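Long-range contacts in 5-formaminoimidazole-4-carboxamide-1-(beta)-D-ribofuranosyl 5'-monophosphate synthetase (Methanocaldococcus jannaschii, PDB 2R7L), which catalyses the folate-independent, ATP- and formate-dependent formylation of AICAR to FAICAR in purine biosynthesis: residues V139-E144 / I198-V203; G165-S170 / K177-L182; L268-E273 / L304-F309. One frame throughout, in Å; residues are numbered along the deposited sequence.

Contact 1. Residues V139-E144 / I198-V203. With ATP (adenosine-5'-triphosphate), chain E.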
loop_
_atom_site.group_PDB
_atom_site.type_symbol
_atom_site.label_atom_id
_atom_site.label_comp_id
_atom_site.label_asym_id
_atom_site.label_seq_id
_atom_site.Cartn_x
_atom_site.Cartn_y
_atom_site.Cartn_z
ATOM N N VAL A 139 13.563 -0.078 -40.653
ATOM C CA VAL A 139 12.360 0.627 -41.083
ATOM C C VAL A 139 11.788 -0.090 -42.310
ATOM O O VAL A 139 12.462 -0.951 -42.898
ATOM C CB VAL A 139 12.644 2.114 -41.408
ATOM C CG1 VAL A 139 13.071 2.862 -40.154
ATOM C CG2 VAL A 139 13.705 2.242 -42.498
ATOM N N PRO A 140 10.532 0.220 -42.670
ATOM C CA PRO A 140 9.945 -0.282 -43.918
ATOM C C PRO A 140 10.656 0.313 -45.141
ATOM O O PRO A 140 11.056 1.479 -45.107
ATOM C CB PRO A 140 8.503 0.235 -43.865
ATOM C CG PRO A 140 8.261 0.602 -42.419
ATOM C CD PRO A 140 9.588 1.057 -41.913
ATOM N N LYS A 141 10.816 -0.474 -46.203
ATOM C CA LYS A 141 11.400 0.044 -47.446
ATOM C C LYS A 141 10.548 1.184 -47.986
ATOM O O LYS A 141 9.319 1.111 -47.960
ATOM C CB LYS A 141 11.499 -1.046 -48.515
ATOM C CG LYS A 141 12.372 -2.230 -48.154
ATOM C CD LYS A 141 12.147 -3.370 -49.141
ATOM C CE LYS A 141 12.421 -4.728 -48.505
ATOM N NZ LYS A 141 11.659 -5.820 -49.181
ATOM N N LYS A 142 11.195 2.237 -48.471
ATOM C CA LYS A 142 10.468 3.339 -49.092
ATOM C C LYS A 142 10.389 3.126 -50.602
ATOM O O LYS A 142 11.289 2.531 -51.197
ATOM C CB LYS A 142 11.135 4.680 -48.778
ATOM C CG LYS A 142 11.366 4.941 -47.293
ATOM C CD LYS A 142 10.068 4.869 -46.490
ATOM C CE LYS A 142 10.301 5.179 -45.012
ATOM N NZ LYS A 142 11.267 4.235 -44.376
ATOM N N TYR A 143 9.302 3.600 -51.209
ATOM C CA TYR A 143 9.123 3.518 -52.662
ATOM C C TYR A 143 8.938 4.899 -53.275
ATOM O O TYR A 143 7.993 5.619 -52.935
ATOM C CB TYR A 143 7.944 2.610 -53.023
ATOM C CG TYR A 143 8.193 1.165 -52.670
ATOM C CD1 TYR A 143 8.686 0.275 -53.613
ATOM C CD2 TYR A 143 7.950 0.694 -51.384
ATOM C CE1 TYR A 143 8.925 -1.048 -53.288
ATOM C CE2 TYR A 143 8.184 -0.620 -51.050
ATOM C CZ TYR A 143 8.672 -1.490 -52.001
ATOM O OH TYR A 143 8.903 -2.803 -51.658
ATOM N N GLU A 144 9.836 5.254 -54.190
ATOM C CA GLU A 144 9.858 6.599 -54.773
ATOM C C GLU A 144 8.606 6.923 -55.587
ATOM O O GLU A 144 8.112 8.052 -55.547
ATOM C CB GLU A 144 11.120 6.807 -55.619
ATOM C CG GLU A 144 12.421 6.416 -54.921
ATOM C CD GLU A 144 12.621 7.126 -53.588
ATOM O OE1 GLU A 144 13.015 6.453 -52.607
ATOM O OE2 GLU A 144 12.382 8.352 -53.518
ATOM N N ILE A 198 4.745 6.051 -50.115
ATOM C CA ILE A 198 4.546 4.629 -50.350
ATOM C C ILE A 198 5.633 3.849 -49.645
ATOM O O ILE A 198 6.818 4.086 -49.887
ATOM C CB ILE A 198 4.625 4.299 -51.864
ATOM C CG1 ILE A 198 3.711 5.231 -52.667
ATOM C CG2 ILE A 198 4.299 2.828 -52.124
ATOM C CD1 ILE A 198 3.883 5.121 -54.172
ATOM N N GLU A 199 5.242 2.919 -48.776
ATOM C CA GLU A 199 6.232 2.073 -48.114
ATOM C C GLU A 199 5.788 0.627 -47.994
ATOM O O GLU A 199 4.602 0.307 -48.058
ATOM C CB GLU A 199 6.607 2.624 -46.725
ATOM C CG GLU A 199 5.428 2.760 -45.760
ATOM C CD GLU A 199 5.855 3.169 -44.353
ATOM O OE1 GLU A 199 6.880 3.870 -44.211
ATOM O OE2 GLU A 199 5.161 2.789 -43.385
ATOM N N GLU A 200 6.770 -0.240 -47.807
ATOM C CA GLU A 200 6.532 -1.650 -47.590
ATOM C C GLU A 200 5.462 -1.886 -46.524
ATOM O O GLU A 200 5.548 -1.357 -45.419
ATOM C CB GLU A 200 7.840 -2.307 -47.164
ATOM C CG GLU A 200 7.698 -3.733 -46.692
ATOM C CD GLU A 200 8.995 -4.284 -46.161
ATOM O OE1 GLU A 200 9.938 -3.489 -45.944
ATOM O OE2 GLU A 200 9.076 -5.515 -45.971
ATOM N N TYR A 201 4.445 -2.668 -46.862
ATOM C CA TYR A 201 3.486 -3.103 -45.861
ATOM C C TYR A 201 4.178 -4.182 -45.034
ATOM O O TYR A 201 4.510 -5.249 -45.559
ATOM C CB TYR A 201 2.213 -3.653 -46.513
ATOM C CG TYR A 201 1.089 -3.852 -45.523
ATOM C CD1 TYR A 201 0.077 -2.909 -45.401
ATOM C CD2 TYR A 201 1.054 -4.968 -44.691
ATOM C CE1 TYR A 201 -0.953 -3.075 -44.488
ATOM C CE2 TYR A 201 0.025 -5.149 -43.771
ATOM C CZ TYR A 201 -0.970 -4.193 -43.673
ATOM O OH TYR A 201 -1.994 -4.352 -42.770
ATOM N N VAL A 202 4.437 -3.894 -43.757
ATOM C CA VAL A 202 5.067 -4.886 -42.888
ATOM C C VAL A 202 3.988 -5.741 -42.245
ATOM O O VAL A 202 3.034 -5.220 -41.673
ATOM C CB VAL A 202 5.951 -4.237 -41.799
ATOM C CG1 VAL A 202 6.467 -5.301 -40.829
ATOM C CG2 VAL A 202 7.124 -3.473 -42.442
ATOM N N VAL A 203 4.126 -7.055 -42.356
ATOM C CA VAL A 203 3.103 -7.948 -41.834
ATOM C C VAL A 203 3.544 -8.550 -40.504
ATOM O O VAL A 203 4.345 -9.479 -40.457
ATOM C CB VAL A 203 2.732 -9.053 -42.846
ATOM C CG1 VAL A 203 1.532 -9.844 -42.352
ATOM C CG2 VAL A 203 2.443 -8.440 -44.216
HETATM P PG ATP E . -1.158 7.595 -34.939
HETATM O O1G ATP E . -0.711 8.834 -34.195
HETATM O O2G ATP E . -0.489 6.315 -34.478
HETATM O O3G ATP E . -2.657 7.488 -35.086
HETATM P PB ATP E . 0.928 7.733 -36.878
HETATM O O1B ATP E . 1.780 7.642 -35.635
HETATM O O2B ATP E . 1.220 8.835 -37.872
HETATM O O3B ATP E . -0.631 7.838 -36.456
HETATM P PA ATP E . 0.781 6.016 -39.183
HETATM O O1A ATP E . 2.111 5.921 -39.884
HETATM O O2A ATP E . -0.315 6.925 -39.671
HETATM O O3A ATP E . 1.060 6.298 -37.610
HETATM O "O5'" ATP E . 0.185 4.531 -39.124
HETATM C "C5'" ATP E . -1.197 4.342 -38.870
HETATM C "C4'" ATP E . -1.465 2.847 -38.858
HETATM O "O4'" ATP E . -1.262 2.292 -40.162
HETATM C "C3'" ATP E . -0.518 2.088 -37.945
HETATM O "O3'" ATP E . -0.987 2.051 -36.594
HETATM C "C2'" ATP E . -0.476 0.712 -38.580
HETATM O "O2'" ATP E . -1.566 -0.083 -38.115
HETATM C "C1'" ATP E . -0.674 0.991 -40.064
HETATM N N9 ATP E . 0.658 1.040 -40.694
HETATM C C8 ATP E . 1.435 2.139 -40.767
HETATM N N7 ATP E . 2.606 1.862 -41.391
HETATM C C5 ATP E . 2.580 0.563 -41.745
HETATM C C6 ATP E . 3.494 -0.363 -42.448
HETATM N N6 ATP E . 4.701 0.050 -42.905
HETATM N N1 ATP E . 3.086 -1.639 -42.598
HETATM C C2 ATP E . 1.887 -2.065 -42.140
HETATM N N3 ATP E . 1.007 -1.275 -41.504
HETATM C C4 ATP E . 1.297 0.022 -41.270
#

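Contact 2. Residues G165-S170 / K177-L182. With ATP (adenosine-5'-triphosphate), chain E.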
loop_
_atom_site.group_PDB
_atom_site.type_symbol
_atom_site.label_atom_id
_atom_site.label_comp_id
_atom_site.label_asym_id
_atom_site.label_seq_id
_atom_site.Cartn_x
_atom_site.Cartn_y
_atom_site.Cartn_z
ATOM N N GLY A 165 -7.061 8.359 -45.120
ATOM C CA GLY A 165 -7.058 8.310 -46.579
ATOM C C GLY A 165 -6.108 7.239 -47.088
ATOM O O GLY A 165 -5.788 7.190 -48.276
ATOM N N TYR A 166 -5.665 6.378 -46.176
ATOM C CA TYR A 166 -4.701 5.321 -46.471
ATOM C C TYR A 166 -5.274 4.238 -47.386
ATOM O O TYR A 166 -6.491 4.059 -47.474
ATOM C CB TYR A 166 -4.227 4.673 -45.162
ATOM C CG TYR A 166 -3.365 5.559 -44.281
ATOM C CD1 TYR A 166 -3.488 6.946 -44.313
ATOM C CD2 TYR A 166 -2.446 5.007 -43.398
ATOM C CE1 TYR A 166 -2.704 7.758 -43.508
ATOM C CE2 TYR A 166 -1.658 5.809 -42.583
ATOM C CZ TYR A 166 -1.792 7.184 -42.642
ATOM O OH TYR A 166 -1.013 7.991 -41.839
ATOM N N PHE A 167 -4.391 3.521 -48.075
ATOM C CA PHE A 167 -4.801 2.312 -48.793
ATOM C C PHE A 167 -3.645 1.354 -49.023
ATOM O O PHE A 167 -2.472 1.727 -48.898
ATOM C CB PHE A 167 -5.566 2.625 -50.101
ATOM C CG PHE A 167 -4.724 3.252 -51.188
ATOM C CD1 PHE A 167 -4.824 4.611 -51.461
ATOM C CD2 PHE A 167 -3.860 2.478 -51.961
ATOM C CE1 PHE A 167 -4.064 5.188 -52.470
ATOM C CE2 PHE A 167 -3.094 3.048 -52.969
ATOM C CZ PHE A 167 -3.196 4.406 -53.223
ATOM N N ILE A 168 -3.996 0.112 -49.333
ATOM C CA ILE A 168 -3.026 -0.950 -49.580
ATOM C C ILE A 168 -3.000 -1.282 -51.072
ATOM O O ILE A 168 -4.049 -1.338 -51.718
ATOM C CB ILE A 168 -3.409 -2.232 -48.803
ATOM C CG1 ILE A 168 -3.444 -1.949 -47.296
ATOM C CG2 ILE A 168 -2.458 -3.387 -49.147
ATOM C CD1 ILE A 168 -4.121 -3.025 -46.485
ATOM N N ALA A 169 -1.807 -1.501 -51.614
ATOM C CA ALA A 169 -1.670 -1.847 -53.019
ATOM C C ALA A 169 -0.657 -2.961 -53.193
ATOM O O ALA A 169 0.321 -3.038 -52.453
ATOM C CB ALA A 169 -1.267 -0.620 -53.833
ATOM N N SER A 170 -0.887 -3.831 -54.172
ATOM C CA SER A 170 0.074 -4.889 -54.480
ATOM C C SER A 170 0.669 -4.778 -55.889
ATOM O O SER A 170 1.462 -5.628 -56.301
ATOM C CB SER A 170 -0.535 -6.276 -54.249
ATOM O OG SER A 170 -0.610 -6.579 -52.861
ATOM N N LYS A 177 -5.871 2.400 -59.476
ATOM C CA LYS A 177 -7.265 2.008 -59.325
ATOM C C LYS A 177 -7.802 2.573 -58.009
ATOM O O LYS A 177 -8.876 3.175 -57.971
ATOM C CB LYS A 177 -7.392 0.480 -59.360
ATOM C CG LYS A 177 -8.789 -0.047 -59.681
ATOM C CD LYS A 177 -9.694 -0.051 -58.455
ATOM C CE LYS A 177 -11.076 -0.606 -58.780
ATOM N NZ LYS A 177 -12.011 -0.468 -57.626
ATOM N N LYS A 178 -7.030 2.400 -56.938
ATOM C CA LYS A 178 -7.442 2.856 -55.610
ATOM C C LYS A 178 -7.347 4.365 -55.417
ATOM O O LYS A 178 -8.246 4.979 -54.841
ATOM C CB LYS A 178 -6.665 2.123 -54.517
ATOM C CG LYS A 178 -7.337 0.833 -54.101
ATOM C CD LYS A 178 -6.416 -0.056 -53.309
ATOM C CE LYS A 178 -7.146 -1.318 -52.903
ATOM N NZ LYS A 178 -6.362 -2.103 -51.923
ATOM N N ALA A 179 -6.256 4.957 -55.890
ATOM C CA ALA A 179 -6.120 6.406 -55.846
ATOM C C ALA A 179 -7.335 7.059 -56.498
ATOM O O ALA A 179 -7.960 7.939 -55.911
ATOM C CB ALA A 179 -4.843 6.843 -56.533
ATOM N N GLU A 180 -7.667 6.606 -57.707
ATOM C CA GLU A 180 -8.850 7.072 -58.437
ATOM C C GLU A 180 -10.147 6.854 -57.671
ATOM O O GLU A 180 -10.987 7.750 -57.589
ATOM C CB GLU A 180 -8.955 6.374 -59.795
ATOM C CG GLU A 180 -8.443 7.197 -60.956
ATOM C CD GLU A 180 -9.284 8.436 -61.209
ATOM O OE1 GLU A 180 -10.530 8.321 -61.210
ATOM O OE2 GLU A 180 -8.700 9.523 -61.414
ATOM N N ASP A 181 -10.317 5.652 -57.130
ATOM C CA ASP A 181 -11.493 5.338 -56.336
ATOM C C ASP A 181 -11.682 6.376 -55.231
ATOM O O ASP A 181 -12.769 6.925 -55.066
ATOM C CB ASP A 181 -11.373 3.937 -55.737
ATOM C CG ASP A 181 -12.584 3.551 -54.906
ATOM O OD1 ASP A 181 -13.703 4.000 -55.236
ATOM O OD2 ASP A 181 -12.415 2.794 -53.927
ATOM N N LEU A 182 -10.612 6.653 -54.491
ATOM C CA LEU A 182 -10.666 7.603 -53.382
ATOM C C LEU A 182 -10.808 9.043 -53.860
ATOM O O LEU A 182 -11.197 9.924 -53.094
ATOM C CB LEU A 182 -9.427 7.468 -52.492
ATOM C CG LEU A 182 -9.234 6.115 -51.802
ATOM C CD1 LEU A 182 -7.988 6.128 -50.931
ATOM C CD2 LEU A 182 -10.468 5.746 -50.986
HETATM P PG ATP E . -1.158 7.595 -34.939
HETATM O O1G ATP E . -0.711 8.834 -34.195
HETATM O O2G ATP E . -0.489 6.315 -34.478
HETATM O O3G ATP E . -2.657 7.488 -35.086
HETATM P PB ATP E . 0.928 7.733 -36.878
HETATM O O1B ATP E . 1.780 7.642 -35.635
HETATM O O2B ATP E . 1.220 8.835 -37.872
HETATM O O3B ATP E . -0.631 7.838 -36.456
HETATM P PA ATP E . 0.781 6.016 -39.183
HETATM O O1A ATP E . 2.111 5.921 -39.884
HETATM O O2A ATP E . -0.315 6.925 -39.671
HETATM O O3A ATP E . 1.060 6.298 -37.610
HETATM O "O5'" ATP E . 0.185 4.531 -39.124
HETATM C "C5'" ATP E . -1.197 4.342 -38.870
HETATM C "C4'" ATP E . -1.465 2.847 -38.858
HETATM O "O4'" ATP E . -1.262 2.292 -40.162
HETATM C "C3'" ATP E . -0.518 2.088 -37.945
HETATM O "O3'" ATP E . -0.987 2.051 -36.594
HETATM C "C2'" ATP E . -0.476 0.712 -38.580
HETATM O "O2'" ATP E . -1.566 -0.083 -38.115
HETATM C "C1'" ATP E . -0.674 0.991 -40.064
HETATM N N9 ATP E . 0.658 1.040 -40.694
HETATM C C8 ATP E . 1.435 2.139 -40.767
HETATM N N7 ATP E . 2.606 1.862 -41.391
HETATM C C5 ATP E . 2.580 0.563 -41.745
HETATM C C6 ATP E . 3.494 -0.363 -42.448
HETATM N N6 ATP E . 4.701 0.050 -42.905
HETATM N N1 ATP E . 3.086 -1.639 -42.598
HETATM C C2 ATP E . 1.887 -2.065 -42.140
HETATM N N3 ATP E . 1.007 -1.275 -41.504
HETATM C C4 ATP E . 1.297 0.022 -41.270
HETATM O O HOH W 1 -6.839 -0.527 -49.413
#

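Contact 3. Residues L268-E273 / L304-F309. With ATP (adenosine-5'-triphosphate), chain E.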
loop_
_atom_site.group_PDB
_atom_site.type_symbol
_atom_site.label_atom_id
_atom_site.label_comp_id
_atom_site.label_asym_id
_atom_site.label_seq_id
_atom_site.Cartn_x
_atom_site.Cartn_y
_atom_site.Cartn_z
ATOM N N LEU A 268 13.598 -8.458 -25.427
ATOM C CA LEU A 268 13.867 -7.211 -24.710
ATOM C C LEU A 268 15.273 -6.652 -24.969
ATOM O O LEU A 268 15.456 -5.430 -25.034
ATOM C CB LEU A 268 13.582 -7.375 -23.216
ATOM C CG LEU A 268 12.085 -7.435 -22.910
ATOM C CD1 LEU A 268 11.856 -7.793 -21.456
ATOM C CD2 LEU A 268 11.450 -6.100 -23.246
ATOM N N PRO A 269 16.275 -7.534 -25.124
ATOM C CA PRO A 269 17.578 -6.991 -25.514
ATOM C C PRO A 269 17.503 -6.190 -26.812
ATOM O O PRO A 269 18.141 -5.143 -26.928
ATOM C CB PRO A 269 18.446 -8.241 -25.689
ATOM C CG PRO A 269 17.809 -9.266 -24.795
ATOM C CD PRO A 269 16.326 -8.992 -24.920
ATOM N N GLN A 270 16.712 -6.666 -27.773
ATOM C CA GLN A 270 16.491 -5.923 -29.012
ATOM C C GLN A 270 15.737 -4.629 -28.729
ATOM O O GLN A 270 16.094 -3.569 -29.240
ATOM C CB GLN A 270 15.717 -6.773 -30.034
ATOM C CG GLN A 270 15.658 -6.148 -31.422
ATOM C CD GLN A 270 14.693 -6.861 -32.384
ATOM O OE1 GLN A 270 14.176 -6.245 -33.314
ATOM N NE2 GLN A 270 14.453 -8.154 -32.156
ATOM N N VAL A 271 14.676 -4.729 -27.927
ATOM C CA VAL A 271 13.879 -3.563 -27.537
ATOM C C VAL A 271 14.758 -2.486 -26.903
ATOM O O VAL A 271 14.686 -1.308 -27.275
ATOM C CB VAL A 271 12.759 -3.952 -26.545
ATOM C CG1 VAL A 271 12.126 -2.713 -25.938
ATOM C CG2 VAL A 271 11.706 -4.842 -27.227
ATOM N N PHE A 272 15.596 -2.895 -25.956
ATOM C CA PHE A 272 16.470 -1.951 -25.252
ATOM C C PHE A 272 17.542 -1.382 -26.181
ATOM O O PHE A 272 17.794 -0.171 -26.179
ATOM C CB PHE A 272 17.103 -2.606 -24.018
ATOM C CG PHE A 272 16.244 -2.532 -22.780
ATOM C CD1 PHE A 272 15.540 -3.642 -22.339
ATOM C CD2 PHE A 272 16.136 -1.348 -22.063
ATOM C CE1 PHE A 272 14.742 -3.576 -21.200
ATOM C CE2 PHE A 272 15.339 -1.271 -20.929
ATOM C CZ PHE A 272 14.647 -2.387 -20.494
ATOM N N GLU A 273 18.160 -2.251 -26.982
ATOM C CA GLU A 273 19.177 -1.811 -27.953
ATOM C C GLU A 273 18.637 -0.738 -28.899
ATOM O O GLU A 273 19.335 0.220 -29.225
ATOM C CB GLU A 273 19.723 -2.999 -28.751
ATOM C CG GLU A 273 20.851 -2.652 -29.711
ATOM C CD GLU A 273 22.149 -2.300 -28.997
ATOM O OE1 GLU A 273 22.503 -2.998 -28.023
ATOM O OE2 GLU A 273 22.821 -1.331 -29.413
ATOM N N LEU A 304 11.088 -12.251 -36.087
ATOM C CA LEU A 304 11.323 -11.657 -34.770
ATOM C C LEU A 304 12.191 -10.410 -34.848
ATOM O O LEU A 304 13.042 -10.179 -33.991
ATOM C CB LEU A 304 11.918 -12.682 -33.798
ATOM C CG LEU A 304 11.001 -13.863 -33.475
ATOM C CD1 LEU A 304 11.661 -14.845 -32.523
ATOM C CD2 LEU A 304 9.686 -13.379 -32.905
ATOM N N GLU A 305 11.965 -9.613 -35.884
ATOM C CA GLU A 305 12.663 -8.351 -36.047
ATOM C C GLU A 305 11.645 -7.253 -35.918
ATOM O O GLU A 305 10.594 -7.305 -36.560
ATOM C CB GLU A 305 13.313 -8.259 -37.427
ATOM C CG GLU A 305 14.232 -9.416 -37.772
ATOM C CD GLU A 305 14.634 -9.421 -39.247
ATOM O OE1 GLU A 305 13.937 -8.780 -40.069
ATOM O OE2 GLU A 305 15.647 -10.069 -39.581
ATOM N N LEU A 306 11.950 -6.260 -35.087
ATOM C CA LEU A 306 11.052 -5.134 -34.907
ATOM C C LEU A 306 11.345 -4.065 -35.953
ATOM O O LEU A 306 12.465 -3.584 -36.058
ATOM C CB LEU A 306 11.169 -4.570 -33.483
ATOM C CG LEU A 306 10.568 -5.444 -32.370
ATOM C CD1 LEU A 306 11.159 -5.074 -31.016
ATOM C CD2 LEU A 306 9.046 -5.307 -32.346
ATOM N N VAL A 307 10.329 -3.716 -36.735
ATOM C CA VAL A 307 10.469 -2.719 -37.783
ATOM C C VAL A 307 9.680 -1.492 -37.365
ATOM O O VAL A 307 8.471 -1.569 -37.150
ATOM C CB VAL A 307 9.930 -3.253 -39.153
ATOM C CG1 VAL A 307 10.060 -2.197 -40.242
ATOM C CG2 VAL A 307 10.661 -4.522 -39.566
ATOM N N VAL A 308 10.346 -0.353 -37.244
ATOM C CA VAL A 308 9.650 0.830 -36.757
ATOM C C VAL A 308 9.151 1.729 -37.883
ATOM O O VAL A 308 9.924 2.245 -38.692
ATOM C CB VAL A 308 10.448 1.595 -35.643
ATOM C CG1 VAL A 308 11.836 1.040 -35.499
ATOM C CG2 VAL A 308 10.483 3.087 -35.911
ATOM N N PHE A 309 7.834 1.893 -37.928
ATOM C CA PHE A 309 7.190 2.632 -38.988
ATOM C C PHE A 309 6.875 4.046 -38.539
ATOM O O PHE A 309 6.505 4.897 -39.348
ATOM C CB PHE A 309 5.912 1.915 -39.424
ATOM C CG PHE A 309 4.871 1.797 -38.338
ATOM C CD1 PHE A 309 3.985 2.836 -38.096
ATOM C CD2 PHE A 309 4.760 0.634 -37.583
ATOM C CE1 PHE A 309 3.009 2.732 -37.109
ATOM C CE2 PHE A 309 3.783 0.517 -36.594
ATOM C CZ PHE A 309 2.908 1.569 -36.359
HETATM P PG ATP E . -1.158 7.595 -34.939
HETATM O O1G ATP E . -0.711 8.834 -34.195
HETATM O O2G ATP E . -0.489 6.315 -34.478
HETATM O O3G ATP E . -2.657 7.488 -35.086
HETATM P PB ATP E . 0.928 7.733 -36.878
HETATM O O1B ATP E . 1.780 7.642 -35.635
HETATM O O2B ATP E . 1.220 8.835 -37.872
HETATM O O3B ATP E . -0.631 7.838 -36.456
HETATM P PA ATP E . 0.781 6.016 -39.183
HETATM O O1A ATP E . 2.111 5.921 -39.884
HETATM O O2A ATP E . -0.315 6.925 -39.671
HETATM O O3A ATP E . 1.060 6.298 -37.610
HETATM O "O5'" ATP E . 0.185 4.531 -39.124
HETATM C "C5'" ATP E . -1.197 4.342 -38.870
HETATM C "C4'" ATP E . -1.465 2.847 -38.858
HETATM O "O4'" ATP E . -1.262 2.292 -40.162
HETATM C "C3'" ATP E . -0.518 2.088 -37.945
HETATM O "O3'" ATP E . -0.987 2.051 -36.594
HETATM C "C2'" ATP E . -0.476 0.712 -38.580
HETATM O "O2'" ATP E . -1.566 -0.083 -38.115
HETATM C "C1'" ATP E . -0.674 0.991 -40.064
HETATM N N9 ATP E . 0.658 1.040 -40.694
HETATM C C8 ATP E . 1.435 2.139 -40.767
HETATM N N7 ATP E . 2.606 1.862 -41.391
HETATM C C5 ATP E . 2.580 0.563 -41.745
HETATM C C6 ATP E . 3.494 -0.363 -42.448
HETATM N N6 ATP E . 4.701 0.050 -42.905
HETATM N N1 ATP E . 3.086 -1.639 -42.598
HETATM C C2 ATP E . 1.887 -2.065 -42.140
HETATM N N3 ATP E . 1.007 -1.275 -41.504
HETATM C C4 ATP E . 1.297 0.022 -41.270
HETATM O O HOH W 2 14.788 -4.398 -34.988
#

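Contact 1. Residues V139-E144 / I198-V203
Lys141 and Glu200 pair at the edge of the small antiparallel sheet of the ATP-grasp fold, beside the adenine of bound ATP. Their backbones bond through Glu200 N and Lys141 O at 2.9 Å, and the carboxylate of Glu200 returns to the same residue: Lys141 N meets Glu200 OE1 almost straight (177°), on the lone pair turned away from OE2. With CG anti to the backbone N (chi1 171°) and the rest of the chain extended, Glu200 can make this reach. Its OE2 stays 4.1 Å from Lys141 NZ, too far for a salt bridge. At the next pair, Lys142 and Glu199 face each other in non-hydrogen-bonded antiparallel register, their side chains running alongside one another; Lys142 curls so that NZ bonds Pro140 O. The ring of Tyr143 turns its edge to the backbone of Ile198, Glu199 and Glu200, while its hydroxyl is held by Asp150. Beyond Glu200 the chain forms the linker that reads the purine by its backbone, as in other ATP-grasp enzymes: Glu200 O accepts from ATP N6 at 3.0 Å and Val202 N donates to ATP N1 at 2.9 Å. Glu199 OE2 takes N6 as well, at 2.8 Å, and forms a salt bridge with Lys156, so two acceptors grip the amino group. Pro140 CG closes on N6 from the other segment, 3.6 Å away. Tyr201 points away from Lys141 and offers a ring face to the adenine, with C2 3.6 Å above the plane and over its centre. Replacing Tyr201 by a serine would probably leave C2 without this aromatic cover and open a gap beside Ile239 of a neighbouring subunit.

Contact 2. Residues G165-S170 / K177-L182
Phe167 and Lys178 carry most of this strand-on-helix contact, with Leu182 one helical turn further on. The strand 167-169 and the helical segment 177-182 run nearly antiparallel, their axes at 156° and 9.4 Å apart. Phe167 points at the helix, its CG wedged between the backbone N and the carbonyl carbon (chi1 69°), which sets the ring against the helix surface. Lys178 CB lies over one ring face, 3.9 Å from the centroid and shifted toward the rim, a CH-pi contact made by the root of the lysine chain. Leu182 CD1 packs on Phe167 CD1 at 3.5 Å and also approaches Gly165 O, while Ala179 adds a looser apolar touch at CZ. Past its root, the extended stem of Lys178 runs across the strand and brings NZ to the carbonyl of Ile168; the modelled length of that bond is implausibly short, so its exact geometry is doubtful. A water supports the arrangement, accepting from Lys178 NZ at 3.0 Å and from Ile168 N at 2.9 Å. The ammonium group also makes a salt bridge to Asp243 of a neighbouring subunit. The CB of Tyr166 points away from the helix, and its hydroxyl donates to the alpha-phosphate atom O2A of ATP, so one short run of chain serves both the nucleotide and the packing. Strand 167-169 is an outermost strand of its sheet within the chain, bonded through Phe167 and Ala169 to strand 153-156, while helix 172-184 follows directly and folds back over it, Phe175 meeting Phe167 edge-to-face.

Contact 3. Residues L268-E273 / L304-F309
Gln270, near the start of helix 268-285, fastens that helix to Leu306, the first residue of strand 306-312, and to Leu304 in the loop before it; the strand is an outermost one of the large antiparallel sheet of the ATP-grasp fold. The hydrogen bonds come from a single side-chain amide that uses both its ends on the backbone. Gln270 OE1 accepts from Leu306 N at 2.8 Å, in the carbonyl plane and on a lone pair, with the N-H aimed well at it (167°). Gln270 NE2 donates a hydrogen bond to Leu304 O at 3.1 Å; that oxygen lies close to the amide plane, although the donor is tilted 20° from the plane of the Leu304 carbonyl. Gripped at both ends, the amide is fixed in its rotation. Gln270 leaves the helix with CG opposite its own N (chi1 -170°) and runs straight on, which lets the amide reach the strand. Water-mediated bonding adds a third link: one water donates to Gln270 OE1 at 2.6 Å and to Leu306 O at 2.7 Å, so OE1 takes two donors. Contacts with a neighbouring subunit come from the flanks, Leu268 on its Leu30 and Leu304 on its Val254. At the far end of the strand segment the chain turns a corner, and Phe309 rests against the nucleotide, CD1 3.7 Å from N7 of ATP. Apolar packing is smaller and lies deeper, where Leu306 and Val271 meet against Ile263 of strand 253-263. Between helix and strand, the apolar contact is made by methyl groups, Val271 CG2 approaching Leu306 CD1 at 3.8 Å.

In the fold
Contacts 1 and 2 share the small antiparallel sheet, at opposite outermost strands within the chain, and contact 2 is nested inside the loop closed by contact 1. Tyr201 of one touches Ile168 of the other. Contact 3 belongs to the larger sheet but meets contact 1 where Pro140 and Val139 pack on Val307 and Val308; contacts 2 and 3 do not touch. All three are only partly buried, and all reach ATP and a neighbouring subunit. Contact 1 is strand pairing whose backbone and carboxylate also bind the adenine, contact 2 mainly aromatic and aliphatic packing of helix on strand, and contact 3 an amide-to-backbone link with little apolar surface.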